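Local coordinates for glycosyl hydrolase (Streptomyces cattleya, PDB 7LR8), which probably acts as a family 5 glycoside hydrolase on the Man-beta-1,4-GlcNAc unit of the N-glycan core, at residues B[211-214]-B[215-219]; B[242-245]-B[246-249]; B[248-251]-B[252-256]; B[344-347]-B[348-352]. The protein carries 1 engineered substitution. All blocks are in the same frame, centred on the assembly; numbering follows the deposited sequence.

Overall arrangement
The four contacts come in order along the chain, each local to one helix. Contact 1 closes the short helix 211-216, just before strand 221-225 of the (beta/alpha)8 barrel. Contacts 2 and 3 share Y248 and L249 on helix 240-253, which links that strand to strand 264-269; their centres are 10 Å apart. Contacts 1 and 3 touch, centres 11 Å apart: W256 packs on P211 and A215, and R216 NE donates to W256 O. Contact 4 ends helix 334-349, its centre 21 to 30 Å from the others. Contacts 1 to 3 are buried around the sixth strand, which contact 3 joins to the small three-stranded sheet; contact 4 is at the surface, away from the glycan site.

Contact 1. Residues B[211-214]-B[215-219]; sequences PAHS and ARIGA
This is a local contact at a helix C-terminus, where A212 and H213 meet R216 and I217 one turn on. It closes the short helix 211-216, which leads into the sixth strand of the (beta/alpha)8 barrel. A215 N donates to P211 O (3.0 Å). I217 N donates to H213 O (3.1 Å). Between them, the bond from R216 N to A212 O is weak, with an N-H...acceptor angle of 123°. I217 is the first residue to leave helical angles, yet its side chain runs back beside that of H213. CG1 lies anti to the carbonyl carbon (chi1 -55°) and the chain is extended, which carries CD1 to 3.9 Å from H213 CD2. Helix 170-187 packs on both side chains through L177 and L181. Cutting I217 back to an alanine removes CG1 and CD1 and would probably open a gap between the imidazole and L181. R262 binds the carbonyls at this end, with NH2 on S214 O and NH1 on G218 O. R216 NE donates to W256 O, and A212 CB sits over one face of the guanidinium, 3.7 Å above its plane and offset toward the rim.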
# COMPACT_ATOMS: atom_id res chain seq x y z
N PRO B 211 25.73 -12.32 7.74
CA PRO B 211 26.03 -12.33 9.18
C PRO B 211 26.94 -11.19 9.59
O PRO B 211 26.78 -10.62 10.68
CB PRO B 211 26.71 -13.69 9.38
CG PRO B 211 26.23 -14.54 8.23
CD PRO B 211 26.07 -13.59 7.08
N ALA B 212 27.90 -10.83 8.75
CA ALA B 212 28.78 -9.72 9.07
C ALA B 212 28.00 -8.41 9.22
O ALA B 212 28.29 -7.61 10.12
CB ALA B 212 29.87 -9.59 8.00
N HIS B 213 27.01 -8.17 8.34
CA HIS B 213 26.20 -6.96 8.47
C HIS B 213 25.51 -6.91 9.83
O HIS B 213 25.47 -5.86 10.48
CB HIS B 213 25.14 -6.87 7.38
CG HIS B 213 25.67 -6.75 5.98
ND1 HIS B 213 24.98 -7.25 4.89
CD2 HIS B 213 26.77 -6.14 5.47
CE1 HIS B 213 25.65 -6.99 3.79
NE2 HIS B 213 26.74 -6.31 4.11
N SER B 214 24.92 -8.04 10.25
CA SER B 214 24.16 -8.06 11.50
C SER B 214 25.06 -7.86 12.72
O SER B 214 24.67 -7.20 13.69
CB SER B 214 23.40 -9.38 11.62
OG SER B 214 22.27 -9.38 10.75
N ALA B 215 26.27 -8.41 12.68
CA ALA B 215 27.17 -8.39 13.83
C ALA B 215 28.17 -7.25 13.80
O ALA B 215 28.86 -7.02 14.80
CB ALA B 215 27.92 -9.73 13.93
N ARG B 216 28.27 -6.51 12.69
CA ARG B 216 29.27 -5.45 12.59
C ARG B 216 28.71 -4.09 12.21
O ARG B 216 29.47 -3.12 12.17
CB ARG B 216 30.36 -5.85 11.59
CG ARG B 216 31.07 -7.13 11.98
CD ARG B 216 32.03 -7.62 10.91
NE ARG B 216 32.42 -9.01 11.16
CZ ARG B 216 33.12 -9.77 10.33
NH1 ARG B 216 33.53 -9.29 9.16
NH2 ARG B 216 33.41 -11.02 10.66
N ILE B 217 27.41 -3.98 11.92
CA ILE B 217 26.75 -2.71 11.66
C ILE B 217 25.65 -2.53 12.69
O ILE B 217 24.91 -3.48 12.99
CB ILE B 217 26.17 -2.67 10.22
CG1 ILE B 217 27.26 -2.97 9.19
CG2 ILE B 217 25.57 -1.32 9.92
CD1 ILE B 217 26.75 -2.96 7.76
N GLY B 218 25.54 -1.33 13.26
CA GLY B 218 24.58 -1.07 14.32
C GLY B 218 25.13 -1.49 15.68
O GLY B 218 26.15 -2.15 15.81
N ALA B 219 24.40 -1.09 16.73
CA ALA B 219 24.95 -1.09 18.09
C ALA B 219 25.01 -2.49 18.72
O ALA B 219 25.91 -2.76 19.52
CB ALA B 219 24.12 -0.18 18.99

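Contact 2. Residues B[242-245]-B[246-249]; sequences TAQH and AAYL
The imidazole of H245 overlaps the side chain of L249 one turn further along helix 240-253. The two meet at a slant, with H245 CE1 3.7 Å from L249 CD1. The ring reaches L249 because its CG is anti to the backbone N (chi1 -177°). Its ND1 is hydrogen-bonded to S225 OG on the sixth barrel strand, which probably sets the rotation of the ring. The side chain of L249 is about 8 Å from a bound N-acetylglucosamine. Q244 takes another course. Its chain is bent at chi2 (-82°), which brings OE1 to 3.7 Å from A247 CB. M387 and T390 of helix 381-391 lie against the Q244 side chain. The ring of Y248 also goes that way: it meets F386 and F383, and its OH bonds to C376 O. Two ordinary helical bonds join the turns, Y248 N to Q244 O (2.8 Å) and L249 N to H245 O (3.0 Å). The helix is kinked where the N atoms of A246 and A247 make no bond to the turn before. A water is inserted there. It donates to A243 O (2.7 Å) and accepts from A247 N (3.1 Å), bridging the interrupted step. The arrangement is that of a water-bridged kink in a barrel helix, here the one that crosses from the sixth to the seventh strand of the (beta/alpha)8 fold.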
# COMPACT_ATOMS: atom_id res chain seq x y z
N THR B 242 14.62 -27.70 18.87
CA THR B 242 13.54 -26.71 18.90
C THR B 242 13.64 -25.83 20.14
O THR B 242 13.44 -24.62 20.06
CB THR B 242 12.20 -27.42 18.80
OG1 THR B 242 12.06 -27.99 17.49
CG2 THR B 242 11.05 -26.45 19.03
N ALA B 243 13.99 -26.42 21.29
CA ALA B 243 14.08 -25.66 22.53
C ALA B 243 15.31 -24.75 22.57
O ALA B 243 15.31 -23.73 23.26
CB ALA B 243 14.11 -26.60 23.74
N GLN B 244 16.37 -25.13 21.87
CA GLN B 244 17.63 -24.41 21.93
C GLN B 244 17.84 -23.50 20.73
O GLN B 244 18.91 -22.89 20.60
CB GLN B 244 18.78 -25.41 22.04
CG GLN B 244 18.82 -26.21 23.37
CD GLN B 244 19.48 -25.42 24.48
OE1 GLN B 244 20.19 -24.44 24.23
NE2 GLN B 244 19.26 -25.84 25.72
N HIS B 245 16.85 -23.38 19.84
CA HIS B 245 17.09 -22.65 18.61
C HIS B 245 17.44 -21.19 18.88
O HIS B 245 18.33 -20.63 18.23
CB HIS B 245 15.87 -22.76 17.69
CG HIS B 245 16.07 -22.08 16.37
ND1 HIS B 245 15.83 -20.73 16.17
CD2 HIS B 245 16.55 -22.56 15.19
CE1 HIS B 245 16.12 -20.42 14.92
NE2 HIS B 245 16.57 -21.50 14.31
N ALA B 246 16.78 -20.56 19.85
CA ALA B 246 17.06 -19.15 20.10
C ALA B 246 18.45 -18.97 20.72
O ALA B 246 19.17 -18.03 20.35
CB ALA B 246 15.98 -18.55 20.99
N ALA B 247 18.84 -19.84 21.66
CA ALA B 247 20.20 -19.80 22.20
C ALA B 247 21.23 -20.05 21.10
O ALA B 247 22.32 -19.47 21.11
CB ALA B 247 20.35 -20.82 23.33
N TYR B 248 20.91 -20.93 20.15
CA TYR B 248 21.80 -21.15 19.02
C TYR B 248 22.04 -19.87 18.23
O TYR B 248 23.18 -19.55 17.88
CB TYR B 248 21.22 -22.21 18.10
CG TYR B 248 21.94 -22.36 16.79
CD1 TYR B 248 23.29 -22.66 16.75
CD2 TYR B 248 21.26 -22.27 15.59
CE1 TYR B 248 23.96 -22.83 15.54
CE2 TYR B 248 21.91 -22.45 14.38
CZ TYR B 248 23.25 -22.73 14.36
OH TYR B 248 23.90 -22.91 13.16
N LEU B 249 20.97 -19.16 17.88
CA LEU B 249 21.16 -17.94 17.09
C LEU B 249 21.99 -16.93 17.87
O LEU B 249 22.82 -16.22 17.29
CB LEU B 249 19.81 -17.34 16.70
CG LEU B 249 19.05 -17.98 15.53
CD1 LEU B 249 17.81 -17.14 15.24
CD2 LEU B 249 19.94 -18.10 14.29
O HOH W 1 16.59 -21.33 23.15

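Contact 3. Residues B[248-251]-B[252-256]; sequences YLVE and LAKAW
An i to i+3 salt bridge near the C-terminal end of helix 240-253 pairs E251 with K254. K254 NZ lies 2.8 Å from E251 OE2 and meets it on the syn side, 24° out of the carboxylate plane. The glutamate chain is bent at chi2 and folds forward, while the lysine chain is extended and runs alongside it. A water ties the pair a second time: it donates to E251 OE1 (2.8 Å) and accepts from K254 NZ (3.1 Å). NZ also donates to P296 O, and OE1 is hydrogen-bonded to T397 OG1, so both charged groups have several partners. T397 begins a strand of the small three-stranded sheet that follows the (beta/alpha)8 barrel. This part of the chain lies between the barrel and the small sheet: L249 and A253 pack on V223 of the sixth barrel strand, and A255 touches T398 and L400. L252 and Y248 lie side by side. Chi1 near 180° turns the leucine CG toward the carbonyl side, and chi2 of 63° swings CD2 to 3.9 Å from Y248 CZ. L252 CB sits over one face of the same ring, offset toward its rim. L252 CG also meets the indole of W256 at the ring edge, in plane. L252 N bonds to Y248 O (2.8 Å) and A253 N to L249 O (2.9 Å). The next bond, K254 N to E251 O, is weak at 3.4 Å.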
# COMPACT_ATOMS: atom_id res chain seq x y z
N TYR B 248 20.91 -20.93 20.15
CA TYR B 248 21.80 -21.15 19.02
C TYR B 248 22.04 -19.87 18.23
O TYR B 248 23.18 -19.55 17.88
CB TYR B 248 21.22 -22.21 18.10
CG TYR B 248 21.94 -22.36 16.79
CD1 TYR B 248 23.29 -22.66 16.75
CD2 TYR B 248 21.26 -22.27 15.59
CE1 TYR B 248 23.96 -22.83 15.54
CE2 TYR B 248 21.91 -22.45 14.38
CZ TYR B 248 23.25 -22.73 14.36
OH TYR B 248 23.90 -22.91 13.16
N LEU B 249 20.97 -19.16 17.88
CA LEU B 249 21.16 -17.94 17.09
C LEU B 249 21.99 -16.93 17.87
O LEU B 249 22.82 -16.22 17.29
CB LEU B 249 19.81 -17.34 16.70
CG LEU B 249 19.05 -17.98 15.53
CD1 LEU B 249 17.81 -17.14 15.24
CD2 LEU B 249 19.94 -18.10 14.29
N VAL B 250 21.79 -16.86 19.19
CA VAL B 250 22.56 -15.95 20.03
C VAL B 250 24.04 -16.27 19.93
O VAL B 250 24.87 -15.39 19.67
CB VAL B 250 22.06 -16.01 21.48
CG1 VAL B 250 23.07 -15.36 22.45
CG2 VAL B 250 20.69 -15.36 21.61
N GLU B 251 24.40 -17.54 20.13
CA GLU B 251 25.82 -17.90 20.13
C GLU B 251 26.40 -17.90 18.72
O GLU B 251 27.59 -17.63 18.55
CB GLU B 251 26.01 -19.26 20.80
CG GLU B 251 25.70 -19.24 22.29
CD GLU B 251 26.51 -18.20 23.02
OE1 GLU B 251 27.74 -18.17 22.83
OE2 GLU B 251 25.91 -17.41 23.80
N LEU B 252 25.58 -18.21 17.71
CA LEU B 252 26.05 -18.16 16.34
C LEU B 252 26.41 -16.74 15.94
O LEU B 252 27.45 -16.50 15.32
CB LEU B 252 24.99 -18.72 15.39
CG LEU B 252 25.29 -18.70 13.89
CD1 LEU B 252 26.48 -19.58 13.59
CD2 LEU B 252 24.07 -19.16 13.09
N ALA B 253 25.55 -15.78 16.30
CA ALA B 253 25.74 -14.40 15.88
C ALA B 253 27.05 -13.83 16.43
O ALA B 253 27.66 -12.95 15.80
CB ALA B 253 24.56 -13.55 16.34
N LYS B 254 27.51 -14.35 17.56
CA LYS B 254 28.76 -13.89 18.16
C LYS B 254 29.98 -14.18 17.30
O LYS B 254 30.99 -13.47 17.43
CB LYS B 254 28.93 -14.55 19.54
CG LYS B 254 27.91 -14.07 20.57
CD LYS B 254 28.07 -14.77 21.90
CE LYS B 254 27.06 -14.22 22.90
NZ LYS B 254 27.13 -14.93 24.19
N ALA B 255 29.93 -15.19 16.42
CA ALA B 255 31.12 -15.54 15.66
C ALA B 255 31.63 -14.38 14.81
O ALA B 255 32.84 -14.26 14.58
CB ALA B 255 30.86 -16.76 14.78
N TRP B 256 30.72 -13.52 14.33
CA TRP B 256 31.06 -12.46 13.40
C TRP B 256 31.31 -11.11 14.07
O TRP B 256 31.65 -10.15 13.37
CB TRP B 256 29.94 -12.29 12.35
CG TRP B 256 29.93 -13.37 11.30
CD1 TRP B 256 30.57 -13.34 10.10
CD2 TRP B 256 29.24 -14.62 11.37
NE1 TRP B 256 30.33 -14.51 9.41
CE2 TRP B 256 29.52 -15.32 10.18
CE3 TRP B 256 28.43 -15.23 12.33
CZ2 TRP B 256 29.00 -16.58 9.91
CZ3 TRP B 256 27.91 -16.50 12.07
CH2 TRP B 256 28.20 -17.15 10.86
O HOH W 2 29.51 -16.85 24.56

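Contact 4. Residues B[344-347]-B[348-352]; sequences RRWR and TETPA
With its CG anti to the backbone N (chi1 -174°), W346 lays its indole against T350 and P351, while T348 holds OG1 beside its own N (chi1 -59°), where it can turn back to R344 O. P351 CD makes a CH-pi contact over the face of the five-membered ring of W346, 4.0 Å from its centroid and 28° off the normal. T350 CG2 also lies over a face of the indole, offset toward the rim. R344 O is gripped twice by T348: OG1 and N both donate to it at 2.8 Å, from opposite faces of its plane. This is the C-terminal turn of helix 334-349, the helix that follows the last strand of the (beta/alpha)8 barrel. E349 N bonds to R345 O (2.9 Å). T350 N makes the closing bond to W346 O (2.7 Å), and the chain then leaves the helix at T350 with a positive phi. P351 has no N-H with which to continue the ladder. Replacing W346 with an alanine takes away the indole and would probably leave P351 CD without its CH-pi partner and open a gap beneath T350 CG2. The tryptophan also packs on S13 and P14. The arginines R345 and R347 form salt bridges with D290 and D51, respectively. R344 NE pairs with E341, and the chain bends at chi2 and chi3, bringing NH1 close to T348 OG1 without a hydrogen bond. A water accepts from R344 NH2 (3.0 Å) and donates to E349 OE1 (3.2 Å), linking the two opposite charges.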
# COMPACT_ATOMS: atom_id res chain seq x y z
N ARG B 344 10.26 -13.26 36.57
CA ARG B 344 10.27 -13.11 38.02
C ARG B 344 11.41 -13.91 38.64
O ARG B 344 12.11 -13.43 39.54
CB ARG B 344 8.92 -13.54 38.61
CG ARG B 344 8.79 -13.32 40.11
CD ARG B 344 8.02 -14.45 40.77
NE ARG B 344 8.73 -15.72 40.62
CZ ARG B 344 9.63 -16.18 41.48
NH1 ARG B 344 9.93 -15.48 42.56
NH2 ARG B 344 10.23 -17.35 41.26
N ARG B 345 11.60 -15.14 38.15
CA ARG B 345 12.67 -16.00 38.65
C ARG B 345 14.03 -15.35 38.43
O ARG B 345 14.86 -15.29 39.35
CB ARG B 345 12.60 -17.36 37.96
CG ARG B 345 13.58 -18.41 38.45
CD ARG B 345 13.59 -19.60 37.47
NE ARG B 345 12.24 -19.91 37.00
CZ ARG B 345 11.95 -20.29 35.75
NH1 ARG B 345 12.91 -20.41 34.85
NH2 ARG B 345 10.69 -20.55 35.41
N TRP B 346 14.27 -14.84 37.22
CA TRP B 346 15.54 -14.19 36.96
C TRP B 346 15.72 -12.95 37.83
O TRP B 346 16.79 -12.74 38.42
CB TRP B 346 15.68 -13.82 35.48
CG TRP B 346 17.05 -13.27 35.23
CD1 TRP B 346 18.15 -13.97 34.81
CD2 TRP B 346 17.49 -11.92 35.47
NE1 TRP B 346 19.24 -13.13 34.75
CE2 TRP B 346 18.86 -11.87 35.15
CE3 TRP B 346 16.86 -10.76 35.91
CZ2 TRP B 346 19.61 -10.70 35.26
CZ3 TRP B 346 17.60 -9.60 36.02
CH2 TRP B 346 18.96 -9.58 35.69
N ARG B 347 14.69 -12.10 37.93
CA ARG B 347 14.81 -10.89 38.74
C ARG B 347 15.01 -11.21 40.22
O ARG B 347 15.64 -10.43 40.94
CB ARG B 347 13.59 -9.98 38.56
CG ARG B 347 13.34 -9.48 37.14
CD ARG B 347 12.42 -8.26 37.13
NE ARG B 347 11.92 -7.92 35.79
CZ ARG B 347 12.66 -7.36 34.83
NH1 ARG B 347 13.94 -7.09 35.06
NH2 ARG B 347 12.13 -7.08 33.64
N THR B 348 14.48 -12.34 40.68
CA THR B 348 14.61 -12.70 42.09
C THR B 348 15.98 -13.29 42.39
O THR B 348 16.60 -12.94 43.40
CB THR B 348 13.51 -13.68 42.50
OG1 THR B 348 12.22 -13.09 42.28
CG2 THR B 348 13.64 -14.07 43.97
N GLU B 349 16.47 -14.17 41.53
CA GLU B 349 17.71 -14.89 41.81
C GLU B 349 18.94 -14.25 41.19
O GLU B 349 20.06 -14.56 41.62
CB GLU B 349 17.58 -16.34 41.35
CG GLU B 349 16.40 -17.10 41.97
CD GLU B 349 16.54 -17.33 43.48
OE1 GLU B 349 15.64 -17.96 44.06
OE2 GLU B 349 17.55 -16.89 44.09
N THR B 350 18.77 -13.35 40.21
CA THR B 350 19.81 -12.72 39.39
C THR B 350 21.03 -13.63 39.23
O THR B 350 22.12 -13.29 39.72
CB THR B 350 20.23 -11.38 40.00
OG1 THR B 350 20.56 -11.55 41.38
CG2 THR B 350 19.10 -10.36 39.87
N PRO B 351 20.90 -14.78 38.58
CA PRO B 351 22.04 -15.70 38.45
C PRO B 351 23.19 -15.05 37.70
O PRO B 351 22.98 -14.25 36.79
CB PRO B 351 21.46 -16.89 37.69
CG PRO B 351 20.26 -16.36 36.99
CD PRO B 351 19.70 -15.31 37.90
N ALA B 352 24.41 -15.39 38.11
CA ALA B 352 25.58 -14.85 37.43
C ALA B 352 25.68 -15.44 36.03
O ALA B 352 25.33 -16.60 35.81
CB ALA B 352 26.85 -15.16 38.23
O HOH W 3 12.82 -17.86 42.65